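Local coordinates for phosphate-binding protein (Xanthomonas axonopodis pv. citri, PDB 5UB3) that probably acts as the periplasmic ligand-binding receptor half of a sensing pair with a diguanylate cyclase, at residues P243-K246 with R247-D250. Residues are numbered along the deposited sequence; the frame is centred on the assembly and turned at random.
Sequences PALK and RFFD
Phe248 N faces two carbonyls at once as the helix 242-247 comes to its end: Ala244 O at 3.0 Å and Leu245 O at 3.1 Å, two weak hydrogen bonds, the N-H pointing straight at neither oxygen. One residue earlier the helical bonding is still regular, Arg247 N reaching Pro243 O at 3.1 Å with a nearly straight N-H (163°). Phe248 is the centre of an inverse gamma turn, closed by a weak bond from Phe249 N to Arg247 O. Phe249 and Asp250 then take left-handed backbone angles and bring Asp250 N to Lys246 O at 2.9 Å, the donor standing above the carbonyl plane.

The tightly packed side is apolar. With its CG anti to the backbone N (chi1 -162°), Phe248 directs its ring away from the helix end into the protein, against Leu21 and Leu24 of helix 14-28 and Trp62 of strand 62-66. Leu245 CD2 approaches this ring obliquely, 4.5 Å from Phe248 CD2, while Phe249 CE2 lies over one face near the rim. Leu245 also bonds through its backbone to Thr251, carrying the turn into strand 251-255.

The solvent side is looser and charged. Lys246 and Asp250 run alongside each other, and bends at three successive torsions fold the lysine so that CE, rather than the ammonium, comes nearest the carboxylate, 3.1 Å from Asp250 OD1. Lys246 NZ remains 4.3 Å from that oxygen, too far for a direct ion pair; the attraction is probably diffuse and shared with solvent. The whole is a helix C-terminus ended by an inverse gamma turn and two left-handed residues, here a helix-to-strand connection in a periplasmic binding protein fold.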
loop_
_atom_site.group_PDB
_atom_site.type_symbol
_atom_site.label_atom_id
_atom_site.label_comp_id
_atom_site.label_asym_id
_atom_site.label_seq_id
_atom_site.Cartn_x
_atom_site.Cartn_y
_atom_site.Cartn_z
ATOM N N PRO A 243 -17.366 -7.019 -12.923
ATOM C CA PRO A 243 -16.675 -5.840 -13.444
ATOM C C PRO A 243 -16.216 -4.872 -12.357
ATOM O O PRO A 243 -15.098 -4.351 -12.404
ATOM C CB PRO A 243 -17.744 -5.194 -14.327
ATOM C CG PRO A 243 -18.471 -6.402 -14.844
ATOM C CD PRO A 243 -18.615 -7.279 -13.659
ATOM N N ALA A 244 -17.079 -4.632 -11.384
ATOM C CA ALA A 244 -16.754 -3.697 -10.281
ATOM C C ALA A 244 -15.511 -4.158 -9.511
ATOM O O ALA A 244 -14.665 -3.353 -9.159
ATOM C CB ALA A 244 -17.943 -3.564 -9.327
ATOM N N LEU A 245 -15.379 -5.461 -9.291
ATOM C CA LEU A 245 -14.241 -5.930 -8.524
ATOM C C LEU A 245 -12.959 -5.872 -9.341
ATOM O O LEU A 245 -11.876 -5.618 -8.787
ATOM C CB LEU A 245 -14.493 -7.306 -7.977
ATOM C CG LEU A 245 -15.458 -7.262 -6.810
ATOM C CD1 LEU A 245 -15.943 -8.687 -6.504
ATOM C CD2 LEU A 245 -14.802 -6.599 -5.602
ATOM N N LYS A 246 -13.085 -6.043 -10.654
ATOM C CA LYS A 246 -11.921 -5.968 -11.560
ATOM C C LYS A 246 -11.333 -4.564 -11.483
ATOM O O LYS A 246 -10.110 -4.366 -11.299
ATOM C CB LYS A 246 -12.344 -6.388 -12.991
ATOM C CG LYS A 246 -11.344 -6.136 -14.133
ATOM C CD LYS A 246 -9.922 -6.626 -13.845
ATOM C CE LYS A 246 -9.784 -8.152 -13.931
ATOM N NZ LYS A 246 -9.715 -8.678 -15.317
ATOM N N ARG A 247 -12.242 -3.596 -11.524
ATOM C CA ARG A 247 -11.888 -2.178 -11.450
ATOM C C ARG A 247 -11.294 -1.795 -10.066
ATOM O O ARG A 247 -10.468 -0.876 -9.933
ATOM C CB ARG A 247 -13.172 -1.361 -11.681
ATOM C CG ARG A 247 -13.855 -1.521 -13.062
ATOM C CD ARG A 247 -13.321 -0.677 -14.210
ATOM N NE ARG A 247 -12.391 0.377 -13.821
ATOM C CZ ARG A 247 -11.696 1.132 -14.678
ATOM N NH1 ARG A 247 -10.856 2.052 -14.205
ATOM N NH2 ARG A 247 -11.851 1.001 -15.993
ATOM N N PHE A 248 -11.760 -2.514 -9.036
ATOM C CA PHE A 248 -11.357 -2.303 -7.668
ATOM C C PHE A 248 -10.006 -2.997 -7.410
ATOM O O PHE A 248 -9.923 -3.898 -6.601
ATOM C CB PHE A 248 -12.476 -2.819 -6.750
ATOM C CG PHE A 248 -12.436 -2.314 -5.338
ATOM C CD1 PHE A 248 -12.698 -1.007 -5.056
ATOM C CD2 PHE A 248 -12.235 -3.174 -4.282
ATOM C CE1 PHE A 248 -12.747 -0.562 -3.745
ATOM C CE2 PHE A 248 -12.287 -2.746 -2.965
ATOM C CZ PHE A 248 -12.498 -1.428 -2.703
ATOM N N PHE A 249 -8.957 -2.524 -8.071
ATOM C CA PHE A 249 -7.565 -3.013 -7.894
ATOM C C PHE A 249 -7.467 -4.499 -8.132
ATOM O O PHE A 249 -6.656 -5.205 -7.501
ATOM C CB PHE A 249 -7.117 -2.663 -6.496
ATOM C CG PHE A 249 -7.543 -1.289 -6.102
ATOM C CD1 PHE A 249 -7.068 -0.201 -6.816
ATOM C CD2 PHE A 249 -8.508 -1.083 -5.118
ATOM C CE1 PHE A 249 -7.503 1.082 -6.523
ATOM C CE2 PHE A 249 -8.924 0.195 -4.794
ATOM C CZ PHE A 249 -8.415 1.287 -5.492
ATOM N N ASP A 250 -8.323 -4.954 -9.038
ATOM C CA ASP A 250 -8.428 -6.368 -9.413
ATOM C C ASP A 250 -8.639 -7.213 -8.206
ATOM O O ASP A 250 -7.913 -8.157 -7.942
ATOM C CB ASP A 250 -7.217 -6.792 -10.220
ATOM C CG ASP A 250 -7.395 -8.163 -10.873
ATOM O OD1 ASP A 250 -8.499 -8.613 -11.153
ATOM O OD2 ASP A 250 -6.400 -8.819 -11.058
#